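Local structure of autoinducer 2-binding protein LsrB (6DSP) at residues S66-I71 with K93-A98; T79-L84 with Y282-I287. The protein binds the quorum-sensing signal autoinducer-2 in its cyclic tetrahydroxytetrahydrofuran form, as a receptor of the bacterial solute-binding protein family. One frame throughout, in Å; residues are numbered along the deposited sequence.

Both contacts lie in one lobe of the periplasmic binding fold, on opposite faces of its larger sheet. From the N terminus, the chain runs through helix 64-76, strand 81-84 and helix 89-101, and interaction 1 closes this short loop by setting the two helices side by side. Interaction 2 starts from the strand inside that loop and ends on helix 273-288, spanning 197 intervening residues that include the second, four-stranded sheet. The segments alternate along the chain, so the contacts cross. They also meet physically: strand 81-84 carries interaction 2 on one face through Ala-81, and on its other face Ile-82 packs on Ile-71 and Leu-84 on Leu-96 of interaction 1.

Interaction 1 (S66-I71 with K93-A98); sequences SQVSVI and KDALKA
Ala-95 points its methyl group at helix 64-76, where it is met by both methyls of Val-68 and by CG2 of Ile-71, residues one helical turn apart. Val-68 sits on the flank of its helix and its branches lean over Ala-95, CG1 slightly the nearer at 4.0 Å from Ala-95 CB. Ile-71 aims directly at the partner helix and divides its two branches. Its chi1 of -67° sets CG2 anti to the backbone N, beside the carbonyl carbon, where it rests 4.0 Å from Ala-95 CB and 3.8 Å from Ala-95 O; CG1, beside the backbone N, starts the longer arm that carries CD1 to Leu-96. There Ile-71 CD1 meets Leu-96 CD2 at 3.9 Å. The two side chains cross at about a right angle.

The segment axes are nearly parallel, 8° apart, and approach to 9.5 Å; the small Ala-95 lies opposite Val-68 where the backbones are nearest. This is the pairing of neighbouring helices in successive beta-alpha-beta crossovers: Val-92 of helix 89-101 also packs against Val-68 and Ile-71, while Ile-71 rests on Ile-82 and Leu-96 on Leu-84 of strand 81-84. The Gln-67 amide hydrogen-bonds to Ser-85 O and Pro-28 O through NE2 and to Val-87 N through OE1. Side-chain contacts between the segments are all aliphatic, and the one polar atom approached is a backbone carbonyl oxygen met by a methyl; fit and burial hold them, without directional bonds.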
loop_
_atom_site.group_PDB
_atom_site.type_symbol
_atom_site.label_atom_id
_atom_site.label_comp_id
_atom_site.label_asym_id
_atom_site.label_seq_id
_atom_site.Cartn_x
_atom_site.Cartn_y
_atom_site.Cartn_z
ATOM N N SER A 66 -9.421 11.614 11.379
ATOM C CA SER A 66 -10.032 10.415 11.919
ATOM C C SER A 66 -8.994 9.516 12.551
ATOM O O SER A 66 -9.232 8.944 13.624
ATOM C CB SER A 66 -10.746 9.647 10.853
ATOM O OG SER A 66 -11.271 8.485 11.429
ATOM N N GLN A 67 -7.832 9.354 11.900
ATOM C CA GLN A 67 -6.812 8.472 12.477
ATOM C C GLN A 67 -6.303 9.015 13.808
ATOM O O GLN A 67 -6.083 8.230 14.747
ATOM C CB GLN A 67 -5.647 8.228 11.516
ATOM C CG GLN A 67 -6.071 7.458 10.277
ATOM C CD GLN A 67 -4.862 6.960 9.510
ATOM O OE1 GLN A 67 -3.923 7.732 9.238
ATOM N NE2 GLN A 67 -4.845 5.688 9.183
ATOM N N VAL A 68 -6.166 10.355 13.938
ATOM C CA VAL A 68 -5.785 10.929 15.224
ATOM C C VAL A 68 -6.806 10.534 16.285
ATOM O O VAL A 68 -6.434 10.181 17.409
ATOM C CB VAL A 68 -5.661 12.458 15.106
ATOM C CG1 VAL A 68 -5.554 13.091 16.482
ATOM C CG2 VAL A 68 -4.442 12.826 14.261
ATOM N N SER A 69 -8.106 10.610 15.946
ATOM C CA SER A 69 -9.125 10.264 16.936
ATOM C C SER A 69 -9.007 8.801 17.324
ATOM O O SER A 69 -9.156 8.454 18.507
ATOM C CB SER A 69 -10.534 10.495 16.395
ATOM O OG SER A 69 -11.481 10.046 17.386
ATOM N N VAL A 70 -8.757 7.918 16.351
ATOM C CA VAL A 70 -8.616 6.497 16.658
ATOM C C VAL A 70 -7.403 6.259 17.557
ATOM O O VAL A 70 -7.476 5.501 18.541
ATOM C CB VAL A 70 -8.512 5.667 15.360
ATOM C CG1 VAL A 70 -8.163 4.225 15.659
ATOM C CG2 VAL A 70 -9.802 5.752 14.534
ATOM N N ILE A 71 -6.268 6.890 17.227
ATOM C CA ILE A 71 -5.063 6.772 18.056
ATOM C C ILE A 71 -5.345 7.250 19.478
ATOM O O ILE A 71 -5.035 6.551 20.447
ATOM C CB ILE A 71 -3.914 7.591 17.431
ATOM C CG1 ILE A 71 -3.482 6.956 16.096
ATOM C CG2 ILE A 71 -2.738 7.710 18.413
ATOM C CD1 ILE A 71 -2.733 7.942 15.210
ATOM N N LYS A 93 1.636 12.879 13.423
ATOM C CA LYS A 93 2.889 12.949 14.175
ATOM C C LYS A 93 2.635 13.270 15.653
ATOM O O LYS A 93 3.155 12.589 16.550
ATOM C CB LYS A 93 3.852 13.951 13.533
ATOM C CG LYS A 93 5.247 13.946 14.130
ATOM C CD LYS A 93 6.150 14.924 13.431
ATOM C CE LYS A 93 7.567 14.761 13.946
ATOM N NZ LYS A 93 8.508 15.759 13.390
ATOM N N ASP A 94 1.864 14.335 15.937
ATOM C CA ASP A 94 1.643 14.740 17.327
ATOM C C ASP A 94 0.905 13.660 18.114
ATOM O O ASP A 94 1.254 13.373 19.273
ATOM C CB ASP A 94 0.853 16.042 17.402
ATOM C CG ASP A 94 1.618 17.238 16.878
ATOM O OD1 ASP A 94 2.829 17.179 16.609
ATOM O OD2 ASP A 94 0.974 18.287 16.733
ATOM N N ALA A 95 -0.095 13.020 17.510
ATOM C CA ALA A 95 -0.820 11.987 18.235
ATOM C C ALA A 95 0.094 10.806 18.557
ATOM O O ALA A 95 -0.052 10.171 19.608
ATOM C CB ALA A 95 -2.004 11.523 17.395
ATOM N N LEU A 96 1.025 10.467 17.648
ATOM C CA LEU A 96 1.920 9.343 17.903
ATOM C C LEU A 96 2.971 9.699 18.931
ATOM O O LEU A 96 3.378 8.831 19.715
ATOM C CB LEU A 96 2.570 8.886 16.590
ATOM C CG LEU A 96 1.569 8.215 15.608
ATOM C CD1 LEU A 96 2.289 7.853 14.309
ATOM C CD2 LEU A 96 0.897 6.976 16.200
ATOM N N LYS A 97 3.417 10.952 18.971
ATOM C CA LYS A 97 4.313 11.357 20.055
ATOM C C LYS A 97 3.601 11.245 21.394
ATOM O O LYS A 97 4.175 10.774 22.383
ATOM C CB LYS A 97 4.810 12.781 19.815
ATOM C CG LYS A 97 5.795 12.914 18.656
ATOM C CD LYS A 97 5.997 14.398 18.361
ATOM C CE LYS A 97 7.405 14.790 17.977
ATOM N NZ LYS A 97 7.585 16.223 18.389
ATOM N N ALA A 98 2.335 11.676 21.430
ATOM C CA ALA A 98 1.601 11.578 22.693
ATOM C C ALA A 98 1.384 10.117 23.073
ATOM O O ALA A 98 1.451 9.757 24.257
ATOM C CB ALA A 98 0.280 12.311 22.558
#

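Interaction 2 (T79-L84 with Y282-I287)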
loop_
_atom_site.group_PDB
_atom_site.type_symbol
_atom_site.label_atom_id
_atom_site.label_comp_id
_atom_site.label_asym_id
_atom_site.label_seq_id
_atom_site.Cartn_x
_atom_site.Cartn_y
_atom_site.Cartn_z
ATOM N N THR A 79 -4.353 0.852 25.497
ATOM C CA THR A 79 -3.738 -0.113 24.605
ATOM C C THR A 79 -2.242 -0.161 24.880
ATOM O O THR A 79 -1.628 0.823 25.320
ATOM C CB THR A 79 -3.997 0.239 23.134
ATOM O OG1 THR A 79 -3.685 -0.914 22.351
ATOM C CG2 THR A 79 -3.127 1.431 22.644
ATOM N N ASN A 80 -1.641 -1.313 24.616
ATOM C CA ASN A 80 -0.204 -1.421 24.825
ATOM C C ASN A 80 0.609 -1.005 23.617
ATOM O O ASN A 80 1.784 -0.625 23.772
ATOM C CB ASN A 80 0.166 -2.863 25.194
ATOM C CG ASN A 80 -0.625 -3.353 26.386
ATOM O OD1 ASN A 80 -1.500 -4.199 26.252
ATOM N ND2 ASN A 80 -0.363 -2.769 27.550
ATOM N N ALA A 81 0.030 -1.099 22.430
ATOM C CA ALA A 81 0.789 -0.856 21.209
ATOM C C ALA A 81 -0.181 -0.461 20.123
ATOM O O ALA A 81 -1.359 -0.814 20.164
ATOM C CB ALA A 81 1.583 -2.096 20.786
ATOM N N ILE A 82 0.351 0.226 19.109
ATOM C CA ILE A 82 -0.370 0.603 17.902
ATOM C C ILE A 82 0.461 0.137 16.720
ATOM O O ILE A 82 1.688 0.284 16.723
ATOM C CB ILE A 82 -0.559 2.129 17.846
ATOM C CG1 ILE A 82 -1.592 2.581 18.899
ATOM C CG2 ILE A 82 -0.931 2.596 16.448
ATOM C CD1 ILE A 82 -1.616 4.089 19.125
ATOM N N CYS A 83 -0.205 -0.398 15.714
ATOM C CA CYS A 83 0.418 -0.648 14.417
ATOM C C CYS A 83 -0.469 0.017 13.375
ATOM O O CYS A 83 -1.590 -0.444 13.127
ATOM C CB CYS A 83 0.588 -2.145 14.149
ATOM S SG CYS A 83 1.466 -2.413 12.571
ATOM N N LEU A 84 0.036 1.102 12.792
ATOM C CA LEU A 84 -0.730 2.055 11.981
ATOM C C LEU A 84 -0.257 2.086 10.537
ATOM O O LEU A 84 0.952 2.146 10.285
ATOM C CB LEU A 84 -0.532 3.485 12.557
ATOM C CG LEU A 84 -1.008 4.684 11.738
ATOM C CD1 LEU A 84 -2.518 4.718 11.699
ATOM C CD2 LEU A 84 -0.446 5.966 12.295
ATOM N N TYR A 282 2.858 -8.316 15.165
ATOM C CA TYR A 282 3.844 -9.078 15.928
ATOM C C TYR A 282 4.994 -8.185 16.408
ATOM O O TYR A 282 5.433 -8.287 17.569
ATOM C CB TYR A 282 4.421 -10.248 15.116
ATOM C CG TYR A 282 5.284 -11.106 16.006
ATOM C CD1 TYR A 282 4.727 -12.129 16.760
ATOM C CD2 TYR A 282 6.650 -10.847 16.153
ATOM C CE1 TYR A 282 5.503 -12.895 17.624
ATOM C CE2 TYR A 282 7.441 -11.619 17.025
ATOM C CZ TYR A 282 6.852 -12.643 17.753
ATOM O OH TYR A 282 7.587 -13.440 18.617
ATOM N N MET A 283 5.517 -7.321 15.527
ATOM C CA MET A 283 6.610 -6.441 15.942
ATOM C C MET A 283 6.170 -5.535 17.082
ATOM O O MET A 283 6.931 -5.309 18.030
ATOM C CB MET A 283 7.115 -5.624 14.754
ATOM C CG MET A 283 7.773 -6.496 13.650
ATOM S SD MET A 283 9.108 -7.605 14.248
ATOM C CE MET A 283 10.254 -6.382 14.909
ATOM N N ALA A 284 4.955 -4.976 16.985
ATOM C CA ALA A 284 4.432 -4.150 18.075
ATOM C C ALA A 284 4.333 -4.941 19.384
ATOM O O ALA A 284 4.750 -4.460 20.434
ATOM C CB ALA A 284 3.083 -3.600 17.676
ATOM N N TYR A 285 3.802 -6.164 19.321
ATOM C CA TYR A 285 3.672 -7.024 20.495
ATOM C C TYR A 285 5.036 -7.385 21.061
ATOM O O TYR A 285 5.240 -7.379 22.278
ATOM C CB TYR A 285 2.921 -8.286 20.087
ATOM C CG TYR A 285 3.160 -9.481 20.966
ATOM C CD1 TYR A 285 2.489 -9.623 22.174
ATOM C CD2 TYR A 285 4.012 -10.497 20.559
ATOM C CE1 TYR A 285 2.699 -10.738 22.992
ATOM C CE2 TYR A 285 4.227 -11.621 21.360
ATOM C CZ TYR A 285 3.568 -11.726 22.572
ATOM O OH TYR A 285 3.784 -12.840 23.352
ATOM N N TYR A 286 5.988 -7.691 20.180
ATOM C CA TYR A 286 7.316 -8.112 20.607
ATOM C C TYR A 286 8.014 -6.997 21.364
ATOM O O TYR A 286 8.614 -7.226 22.430
ATOM C CB TYR A 286 8.107 -8.511 19.359
ATOM C CG TYR A 286 9.464 -9.102 19.618
ATOM C CD1 TYR A 286 9.604 -10.417 20.008
ATOM C CD2 TYR A 286 10.609 -8.346 19.441
ATOM C CE1 TYR A 286 10.853 -10.978 20.242
ATOM C CE2 TYR A 286 11.868 -8.894 19.657
ATOM C CZ TYR A 286 11.990 -10.226 20.061
ATOM O OH TYR A 286 13.216 -10.826 20.293
ATOM N N ILE A 287 7.910 -5.769 20.855
ATOM C CA ILE A 287 8.513 -4.634 21.551
ATOM C C ILE A 287 7.740 -4.290 22.819
ATOM O O ILE A 287 8.337 -4.069 23.883
ATOM C CB ILE A 287 8.609 -3.440 20.600
ATOM C CG1 ILE A 287 9.595 -3.739 19.461
ATOM C CG2 ILE A 287 8.986 -2.164 21.380
ATOM C CD1 ILE A 287 9.465 -2.706 18.350
#
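The nearly fully extended backbone of Ala-81 (phi -156°, psi 158°) and the regular helical backbone of Ala-284 fix where their methyl groups point, since neither side chain has a rotatable heavy-atom torsion. Each CB is directed at the other segment, and the two meet at 3.8 Å, methyl against methyl. Ala-81 CB also lies 4.0 Å from Ala-284 O, so it touches the helix backbone as well as the side chain. A lesser approach comes from the next strand residue, where Ile-82 O stands 4.2 Å from Ala-284 CB. That oxygen is already engaged, accepting a hydrogen bond from Thr-107 OG1.

Because both residues are so short, helix and strand come close, with 5.8 Å between Ala-81 CA and Ala-284 CA. The contact is small and buried, and rests on van der Waals packing alone. The strand alternates its side chains in the usual way: Ala-81 and Cys-83 face the helix, whereas Ile-82 turns to the other side of the sheet.

Strand 81-84 runs parallel between strands 23-27 and 105-109, and the Ala-284 side chain sits over it, also touching Val-24 and Thr-107 on the two flanking strands. Farther round helix 273-288, Tyr-285 stacks on Phe-52 and Tyr-282 meets Trp-50 edge to face. Helix 273-288 thus packs on one face of the parallel part of the mixed sheet, while helices 64-76 and 89-101 lie on the reverse, giving the three-layered alpha-beta-alpha sandwich of this lobe.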